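Side-chain contacts in putative NADPH-dependent oxidoreductase (Desulfitobacterium hafniense DCB-2, PDB 3DB2), which probably catalyses NADPH-dependent oxidation or reduction of a still unidentified substrate, as a two-domain dehydrogenase with a Rossmann fold, of the GFO/IDH/MocA family: residues M69-V74 against V305-V310; E96-V101 against P178-G183; F192-V197 against D225-Y230. All blocks are in the same frame, centred on the assembly; numbering follows the deposited sequence.

Contact 1: M69-V74 against V305-V310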
loop_
_atom_site.group_PDB
_atom_site.type_symbol
_atom_site.label_atom_id
_atom_site.label_comp_id
_atom_site.label_asym_id
_atom_site.label_seq_id
_atom_site.Cartn_x
_atom_site.Cartn_y
_atom_site.Cartn_z
HETATM N N MSE C 69 -11.047 38.135 10.071
HETATM C CA MSE C 69 -10.514 36.775 10.074
HETATM C C MSE C 69 -8.981 36.854 10.068
HETATM O O MSE C 69 -8.393 37.686 9.364
HETATM C CB MSE C 69 -10.886 36.043 8.774
HETATM C CG MSE C 69 -10.371 34.601 8.724
HETATM SE SE MSE C 69 -10.202 33.897 6.904
HETATM C CE MSE C 69 -11.730 34.732 6.091
ATOM N N VAL C 70 -8.346 35.971 10.816
ATOM C CA VAL C 70 -6.893 35.828 10.738
ATOM C C VAL C 70 -6.530 34.533 9.999
ATOM O O VAL C 70 -7.211 33.518 10.076
ATOM C CB VAL C 70 -6.220 35.832 12.113
ATOM C CG1 VAL C 70 -6.424 37.178 12.817
ATOM C CG2 VAL C 70 -6.763 34.719 13.003
ATOM N N ILE C 71 -5.401 34.611 9.302
ATOM C CA ILE C 71 -4.849 33.497 8.517
ATOM C C ILE C 71 -3.507 33.143 9.136
ATOM O O ILE C 71 -2.501 33.840 8.939
ATOM C CB ILE C 71 -4.784 33.915 7.050
ATOM C CG1 ILE C 71 -6.196 34.203 6.479
ATOM C CG2 ILE C 71 -4.039 32.884 6.202
ATOM C CD1 ILE C 71 -6.198 34.848 5.132
ATOM N N ILE C 72 -3.481 32.089 9.942
ATOM C CA ILE C 72 -2.393 31.721 10.822
ATOM C C ILE C 72 -1.498 30.671 10.183
ATOM O O ILE C 72 -1.905 29.521 10.000
ATOM C CB ILE C 72 -2.924 31.205 12.182
ATOM C CG1 ILE C 72 -3.778 32.278 12.863
ATOM C CG2 ILE C 72 -1.836 30.696 13.115
ATOM C CD1 ILE C 72 -4.542 31.792 14.075
ATOM N N THR C 73 -0.290 31.075 9.855
ATOM C CA THR C 73 0.724 30.230 9.237
ATOM C C THR C 73 2.010 30.285 10.062
ATOM O O THR C 73 3.081 30.508 9.511
ATOM C CB THR C 73 1.009 30.650 7.789
ATOM O OG1 THR C 73 1.303 32.041 7.701
ATOM C CG2 THR C 73 -0.212 30.514 6.864
ATOM N N VAL C 74 1.868 30.109 11.354
ATOM C CA VAL C 74 2.943 30.100 12.339
ATOM C C VAL C 74 3.334 28.661 12.647
ATOM O O VAL C 74 2.566 27.786 12.212
ATOM C CB VAL C 74 2.485 30.815 13.614
ATOM C CG1 VAL C 74 1.964 32.213 13.313
ATOM C CG2 VAL C 74 1.409 29.966 14.296
ATOM N N VAL C 305 -10.094 28.404 -2.420
ATOM C CA VAL C 305 -11.453 28.071 -1.988
ATOM C C VAL C 305 -11.506 27.790 -0.493
ATOM O O VAL C 305 -12.562 28.043 0.104
ATOM C CB VAL C 305 -12.088 26.895 -2.741
ATOM C CG1 VAL C 305 -12.214 27.236 -4.213
ATOM C CG2 VAL C 305 -11.295 25.604 -2.515
ATOM N N GLU C 306 -10.444 27.303 0.121
ATOM C CA GLU C 306 -10.549 26.996 1.556
ATOM C C GLU C 306 -10.629 28.254 2.419
ATOM O O GLU C 306 -11.377 28.274 3.399
ATOM C CB GLU C 306 -9.427 26.072 1.986
ATOM C CG GLU C 306 -8.072 26.624 2.342
ATOM C CD GLU C 306 -7.068 25.568 2.801
ATOM O OE1 GLU C 306 -7.440 24.577 3.461
ATOM O OE2 GLU C 306 -5.868 25.726 2.509
ATOM N N VAL C 307 -9.893 29.301 2.044
ATOM C CA VAL C 307 -10.002 30.596 2.729
ATOM C C VAL C 307 -11.348 31.254 2.455
ATOM O O VAL C 307 -12.016 31.799 3.348
ATOM C CB VAL C 307 -8.814 31.504 2.343
ATOM C CG1 VAL C 307 -8.845 32.815 3.128
ATOM C CG2 VAL C 307 -7.488 30.762 2.565
ATOM N N GLU C 308 -11.817 31.197 1.209
ATOM C CA GLU C 308 -13.103 31.726 0.801
ATOM C C GLU C 308 -14.294 31.108 1.546
ATOM O O GLU C 308 -15.312 31.771 1.771
ATOM C CB GLU C 308 -13.360 31.540 -0.704
ATOM C CG GLU C 308 -12.589 32.564 -1.546
ATOM C CD GLU C 308 -12.782 32.320 -3.028
ATOM O OE1 GLU C 308 -13.211 31.210 -3.439
ATOM O OE2 GLU C 308 -12.506 33.242 -3.818
ATOM N N GLU C 309 -14.161 29.837 1.922
ATOM C CA GLU C 309 -15.213 29.147 2.647
ATOM C C GLU C 309 -15.397 29.808 4.012
ATOM O O GLU C 309 -16.484 29.925 4.584
ATOM C CB GLU C 309 -14.841 27.682 2.850
ATOM C CG GLU C 309 -15.577 26.955 3.964
ATOM C CD GLU C 309 -15.517 25.446 3.820
ATOM O OE1 GLU C 309 -16.035 24.902 2.816
ATOM O OE2 GLU C 309 -14.927 24.808 4.705
ATOM N N VAL C 310 -14.281 30.241 4.610
ATOM C CA VAL C 310 -14.435 30.854 5.945
ATOM C C VAL C 310 -15.219 32.168 5.799
ATOM O O VAL C 310 -16.120 32.453 6.582
ATOM C CB VAL C 310 -13.107 31.077 6.663
ATOM C CG1 VAL C 310 -13.332 31.617 8.079
ATOM C CG2 VAL C 310 -12.313 29.781 6.752
#
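Apolar helix-on-sheet packing joins Met69 and Ile71 of strand 69-72 to Val307 and Val310 of helix 302-316, a buried contact on one face of the parallel Rossmann sheet. The axes of strand 69-72 and of the helical segment 305-310 approach to 10.5 Å, a common spacing for a helix lying on a sheet, and the N-to-C directions run 150° apart, nearly antiparallel. Strand alternation selects the partners: Met69 and Ile71 point toward the helix, while Val70 and Ile72 serve the other face of the sheet. On the helix, Val307 and Val310 are three residues apart and so share one side.

Met69, a selenomethionine, does most of the touching. Its CG stands anti to the backbone N (chi1 -179°), which carries the chain out toward the helix, and a bend at chi3 then sets the terminal methyl across Val310. There CE rests 3.9 Å from Val310 CB, and SE lies 4.0 Å from Val310 CG1. The same methyl reaches the helix backbone, with CE 4.0 Å from Val307 O, while SE comes within 4.2 Å of Val307 CG1. That branch of Val307 therefore meets two strand residues, because Ile71 CD1 also closes on Val307 CG1, at 3.9 Å, the two side chains meeting at about a right angle. No hydrogen bond links the segments, so shape and the burial of hydrocarbon and selenium account for the contact.

Strand 69-72 runs between strands 6-11 and 92-96, and Val8 and Tyr94 from these neighbours touch both Met69 and Ile71. Helix 15-24 adds Tyr24 against Ile71 and Met20 against Val307, while Tyr94 OH also bonds Glu306 OE2, tying helix 302-316 to the next strand of the sheet.

Contact 2: E96-V101 against P178-G183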
loop_
_atom_site.group_PDB
_atom_site.type_symbol
_atom_site.label_atom_id
_atom_site.label_comp_id
_atom_site.label_asym_id
_atom_site.label_seq_id
_atom_site.Cartn_x
_atom_site.Cartn_y
_atom_site.Cartn_z
ATOM N N GLU C 96 -3.391 26.842 9.411
ATOM C CA GLU C 96 -2.858 25.830 8.521
ATOM C C GLU C 96 -2.871 24.491 9.254
ATOM O O GLU C 96 -2.892 24.386 10.477
ATOM C CB GLU C 96 -1.413 26.049 8.105
ATOM C CG GLU C 96 -1.293 26.530 6.673
ATOM C CD GLU C 96 -1.950 25.566 5.701
ATOM O OE1 GLU C 96 -2.187 24.375 5.996
ATOM O OE2 GLU C 96 -2.247 26.061 4.593
ATOM N N LYS C 97 -2.836 23.428 8.457
ATOM C CA LYS C 97 -2.830 22.097 8.981
ATOM C C LYS C 97 -1.537 21.669 9.738
ATOM O O LYS C 97 -0.530 22.300 9.257
ATOM C CB LYS C 97 -3.068 20.971 7.980
ATOM C CG LYS C 97 -2.510 21.178 6.607
ATOM C CD LYS C 97 -1.014 21.380 6.514
ATOM C CE LYS C 97 -0.270 20.082 6.809
ATOM N NZ LYS C 97 0.957 20.058 5.939
ATOM N N PRO C 98 -1.263 20.781 10.709
ATOM C CA PRO C 98 -1.981 19.895 11.721
ATOM C C PRO C 98 -2.550 21.080 12.519
ATOM O O PRO C 98 -1.833 22.094 12.560
ATOM C CB PRO C 98 -0.980 19.027 12.366
ATOM C CG PRO C 98 0.285 19.807 12.237
ATOM C CD PRO C 98 0.190 20.562 10.950
ATOM N N ILE C 99 -3.715 20.910 13.086
ATOM C CA ILE C 99 -4.248 21.828 14.091
ATOM C C ILE C 99 -3.178 22.134 15.121
ATOM O O ILE C 99 -3.011 23.289 15.538
ATOM C CB ILE C 99 -5.507 21.238 14.721
ATOM C CG1 ILE C 99 -6.033 22.103 15.867
ATOM C CG2 ILE C 99 -5.324 19.824 15.235
ATOM C CD1 ILE C 99 -7.483 21.782 16.194
ATOM N N SER C 100 -2.408 21.123 15.506
ATOM C CA SER C 100 -1.261 21.222 16.384
ATOM C C SER C 100 -0.479 19.916 16.323
ATOM O O SER C 100 -0.933 19.008 15.637
ATOM C CB SER C 100 -1.726 21.462 17.825
ATOM O OG SER C 100 -2.499 20.404 18.344
ATOM N N VAL C 101 0.635 19.786 17.017
ATOM C CA VAL C 101 1.255 18.460 17.128
ATOM C C VAL C 101 1.001 17.830 18.484
ATOM O O VAL C 101 1.256 16.625 18.681
ATOM C CB VAL C 101 2.748 18.528 16.777
ATOM C CG1 VAL C 101 2.828 18.636 15.259
ATOM C CG2 VAL C 101 3.486 19.682 17.432
ATOM N N PRO C 178 7.650 12.076 8.554
ATOM C CA PRO C 178 6.756 12.427 7.454
ATOM C C PRO C 178 5.302 12.149 7.827
ATOM O O PRO C 178 4.382 12.684 7.184
ATOM C CB PRO C 178 7.257 11.568 6.286
ATOM C CG PRO C 178 7.887 10.379 6.962
ATOM C CD PRO C 178 8.559 10.972 8.177
ATOM N N LEU C 179 5.056 11.339 8.846
ATOM C CA LEU C 179 3.640 11.072 9.184
ATOM C C LEU C 179 2.862 12.340 9.495
ATOM O O LEU C 179 1.694 12.507 9.116
ATOM C CB LEU C 179 3.610 10.152 10.387
ATOM C CG LEU C 179 2.334 9.432 10.772
ATOM C CD1 LEU C 179 1.638 8.895 9.531
ATOM C CD2 LEU C 179 2.685 8.356 11.787
ATOM N N THR C 180 3.515 13.281 10.200
ATOM C CA THR C 180 2.871 14.578 10.434
ATOM C C THR C 180 2.850 15.456 9.200
ATOM O O THR C 180 1.784 15.840 8.716
ATOM C CB THR C 180 3.597 15.322 11.576
ATOM O OG1 THR C 180 3.402 14.627 12.816
ATOM C CG2 THR C 180 3.004 16.699 11.757
ATOM N N GLN C 181 4.005 15.794 8.649
ATOM C CA GLN C 181 4.144 16.773 7.590
ATOM C C GLN C 181 3.426 16.344 6.310
ATOM O O GLN C 181 2.836 17.183 5.628
ATOM C CB GLN C 181 5.611 17.027 7.222
ATOM C CG GLN C 181 6.440 17.888 8.127
ATOM C CD GLN C 181 5.649 18.590 9.218
ATOM O OE1 GLN C 181 5.159 19.708 9.042
ATOM N NE2 GLN C 181 5.547 17.904 10.360
ATOM N N LEU C 182 3.528 15.054 5.993
ATOM C CA LEU C 182 2.961 14.502 4.769
ATOM C C LEU C 182 1.688 13.746 5.128
ATOM O O LEU C 182 0.649 13.924 4.493
ATOM C CB LEU C 182 3.935 13.569 4.041
ATOM C CG LEU C 182 5.309 14.124 3.665
ATOM C CD1 LEU C 182 6.081 13.153 2.763
ATOM C CD2 LEU C 182 5.166 15.475 2.989
ATOM N N GLY C 183 1.715 12.891 6.123
ATOM C CA GLY C 183 0.612 11.990 6.379
ATOM C C GLY C 183 -0.686 12.681 6.732
ATOM O O GLY C 183 -1.762 12.152 6.465
#
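Lys97 and Pro98, of the Glu-Lys-Pro motif of GFO/IDH/MocA dehydrogenases, meet Gln181 and Thr180 of the short helix 178-181 in the C-terminal domain. The motif begins with Glu96, at the end of strand 92-96 of the Rossmann domain. The contact thus spans the cleft between the two domains, where relatives hold nicotinamide and substrate.

Thr180 carries the apolar half. Its methyl CG2 lies anti to the backbone N, beside the carbonyl carbon, and faces the loop, 4.0 Å from Val101 CG1 and 4.2 Å from Pro98 CG. Both partners meet the threonine side chain at about a right angle, so one methyl bears on two loop residues. The hydroxyl is engaged elsewhere, since Thr180 OG1 is hydrogen-bonded to Pro175 O, which fixes the rotation that presents CG2. Helix 324-343 backs the same threonine through Val334.

The polar half belongs to Lys97. Bends at chi2 (59°), chi3 (71°) and chi4 coil its chain so that the amine swings toward helix 178-181, where NZ makes a weak hydrogen bond of 3.4 Å to Gln181 O. At the other end of the residue, Lys97 N donates to Glu96 OE1 over 2.7 Å, meeting the carboxylate on its anti side and 26° out of its plane. Trp16 NE1 bonds the other oxygen, Glu96 OE2, so both carboxylate oxygens have partners. The peptide bond before Pro98 is cis, turning the chain sharply just after Lys97.

Beside the motif the loop and the helix meet through methyl and ring carbons, while the lysine amine has just a weak bond to the helix. That is consistent with an amine able to turn to cofactor or substrate, as probably happens in relatives.

Contact 3: F192-V197 against D225-Y230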
loop_
_atom_site.group_PDB
_atom_site.type_symbol
_atom_site.label_atom_id
_atom_site.label_comp_id
_atom_site.label_asym_id
_atom_site.label_seq_id
_atom_site.Cartn_x
_atom_site.Cartn_y
_atom_site.Cartn_z
ATOM N N PHE C 192 -12.155 11.927 5.075
ATOM C CA PHE C 192 -13.087 12.589 4.167
ATOM C C PHE C 192 -13.815 11.579 3.282
ATOM O O PHE C 192 -15.033 11.570 3.077
ATOM C CB PHE C 192 -12.329 13.581 3.298
ATOM C CG PHE C 192 -13.073 14.080 2.080
ATOM C CD1 PHE C 192 -14.232 14.828 2.269
ATOM C CD2 PHE C 192 -12.632 13.830 0.791
ATOM C CE1 PHE C 192 -14.931 15.297 1.177
ATOM C CE2 PHE C 192 -13.344 14.274 -0.308
ATOM C CZ PHE C 192 -14.500 15.011 -0.095
ATOM N N LEU C 193 -13.033 10.651 2.722
ATOM C CA LEU C 193 -13.573 9.654 1.802
ATOM C C LEU C 193 -14.395 8.584 2.514
ATOM O O LEU C 193 -15.475 8.246 2.000
ATOM C CB LEU C 193 -12.424 9.027 1.025
ATOM C CG LEU C 193 -11.643 9.896 0.042
ATOM C CD1 LEU C 193 -10.585 9.048 -0.667
ATOM C CD2 LEU C 193 -12.590 10.562 -0.954
ATOM N N LEU C 194 -13.913 8.086 3.643
ATOM C CA LEU C 194 -14.523 6.950 4.323
ATOM C C LEU C 194 -15.057 7.146 5.736
ATOM O O LEU C 194 -15.593 6.169 6.303
ATOM C CB LEU C 194 -13.477 5.822 4.430
ATOM C CG LEU C 194 -12.938 5.250 3.127
ATOM C CD1 LEU C 194 -12.306 3.903 3.389
ATOM C CD2 LEU C 194 -14.037 5.142 2.080
ATOM N N GLY C 195 -14.954 8.307 6.352
ATOM C CA GLY C 195 -15.416 8.465 7.712
ATOM C C GLY C 195 -14.322 8.147 8.736
ATOM O O GLY C 195 -13.172 7.887 8.364
ATOM N N PRO C 196 -14.666 8.195 10.011
ATOM C CA PRO C 196 -13.684 8.158 11.091
ATOM C C PRO C 196 -12.956 6.834 11.288
ATOM O O PRO C 196 -13.464 5.707 11.297
ATOM C CB PRO C 196 -14.509 8.462 12.362
ATOM C CG PRO C 196 -15.891 8.049 11.986
ATOM C CD PRO C 196 -16.029 8.371 10.536
ATOM N N VAL C 197 -11.654 6.956 11.504
ATOM C CA VAL C 197 -10.793 5.825 11.826
ATOM C C VAL C 197 -11.088 5.314 13.226
ATOM O O VAL C 197 -11.302 6.113 14.135
ATOM C CB VAL C 197 -9.324 6.251 11.698
ATOM C CG1 VAL C 197 -8.430 5.135 12.210
ATOM C CG2 VAL C 197 -9.001 6.625 10.251
ATOM N N ASP C 225 -16.637 1.751 10.404
ATOM C CA ASP C 225 -17.552 0.850 9.682
ATOM C C ASP C 225 -16.895 -0.422 9.170
ATOM O O ASP C 225 -17.511 -1.201 8.439
ATOM C CB ASP C 225 -18.229 1.616 8.540
ATOM C CG ASP C 225 -17.377 1.857 7.319
ATOM O OD1 ASP C 225 -16.162 1.566 7.344
ATOM O OD2 ASP C 225 -17.911 2.331 6.289
ATOM N N GLY C 226 -15.653 -0.733 9.513
ATOM C CA GLY C 226 -15.046 -1.968 9.083
ATOM C C GLY C 226 -14.129 -1.890 7.882
ATOM O O GLY C 226 -13.376 -2.821 7.632
ATOM N N LYS C 227 -14.205 -0.804 7.128
ATOM C CA LYS C 227 -13.389 -0.627 5.920
ATOM C C LYS C 227 -11.945 -0.468 6.365
ATOM O O LYS C 227 -11.724 -0.217 7.561
ATOM C CB LYS C 227 -13.893 0.551 5.121
ATOM C CG LYS C 227 -15.303 0.409 4.570
ATOM C CD LYS C 227 -15.510 1.475 3.485
ATOM C CE LYS C 227 -16.870 1.307 2.827
ATOM N NZ LYS C 227 -17.954 1.475 3.824
ATOM N N GLN C 228 -10.988 -0.605 5.446
ATOM C CA GLN C 228 -9.591 -0.590 5.855
ATOM C C GLN C 228 -8.741 0.325 4.983
ATOM O O GLN C 228 -9.125 0.576 3.841
ATOM C CB GLN C 228 -8.993 -1.982 5.747
ATOM C CG GLN C 228 -9.595 -2.971 6.710
ATOM C CD GLN C 228 -9.018 -4.362 6.662
ATOM O OE1 GLN C 228 -9.765 -5.347 6.771
ATOM N NE2 GLN C 228 -7.697 -4.473 6.541
ATOM N N ALA C 229 -7.623 0.792 5.519
ATOM C CA ALA C 229 -6.696 1.565 4.688
ATOM C C ALA C 229 -5.243 1.326 5.130
ATOM O O ALA C 229 -4.981 0.962 6.269
ATOM C CB ALA C 229 -7.014 3.038 4.697
ATOM N N TYR C 230 -4.360 1.543 4.165
ATOM C CA TYR C 230 -2.919 1.594 4.261
ATOM C C TYR C 230 -2.446 3.024 4.000
ATOM O O TYR C 230 -2.945 3.623 3.041
ATOM C CB TYR C 230 -2.290 0.641 3.239
ATOM C CG TYR C 230 -0.845 0.968 2.959
ATOM C CD1 TYR C 230 0.134 0.721 3.922
ATOM C CD2 TYR C 230 -0.467 1.529 1.746
ATOM C CE1 TYR C 230 1.452 1.033 3.644
ATOM C CE2 TYR C 230 0.859 1.846 1.473
ATOM C CZ TYR C 230 1.799 1.584 2.443
ATOM O OH TYR C 230 3.134 1.875 2.232
#
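Leu194, the last residue of helix 183-194, packs against Lys227 in the hairpin turn between strands 216-223 and 228-234 of the C-terminal domain, a contact at the protein surface. The leucine methyls lie against the aliphatic part of the lysine: Leu194 CD1 is 4.0 Å from Lys227 CD and 4.1 Å from Lys227 CB, and Leu194 CD2 is 4.2 Å from Lys227 CD.

The lysine chain runs extended past those methyls and then bends at chi4 (61°), bringing NZ back to Asp225 OD2 in a salt bridge of 2.6 Å. The other carboxylate oxygen, Asp225 OD1, accepts from Lys227 N at 3.1 Å, closing an Asx turn. Both donors sit above the carboxylate plane, 37° out of it, so one residue grips the aspartate twice. An alanine in place of Lys227 would probably leave Asp225 OD2 without its charged mate and take away the lysine carbons, apart from CB, that lie over the Leu194 methyls. Gly195, with positive phi (89°), ends the helix and turns the chain toward strand 197-205.

Inside the domain, Leu194 also touches Phe223 and Ile150. Beyond the turn, Lys205 of the second subunit bonds Gly226 O and Gln228 OE1, and Tyr230 stacks on Tyr230 of that subunit. Helix on one face and partner subunit on the other are typical of the open sheet of GFO/IDH/MocA C-terminal domains.

How the contacts relate
Contacts 1 and 2 adjoin through their Rossmann-domain segments, 69-74 and 96-101, their centres 17 Å apart: Ile72 O takes a probable hydrogen bond of 3.1 Å from Glu96 N, and Thr73 CG2 packs 4.1 Å from Glu96 CG. The strand that meets helix 302-316 is thus hydrogen-bonded beside the start of the Glu-Lys-Pro loop, near the probable active site. Tyr94 OH, already bonded to helix 302-316, also makes a weak bond to Glu96 OE2. Contact 3 stands apart, its centre 27 Å from that of contact 1 and 19 Å from that of contact 2. Helices 178-181 and 183-194, consecutive in the chain, lead from the domain cleft to the dimer-facing sheet.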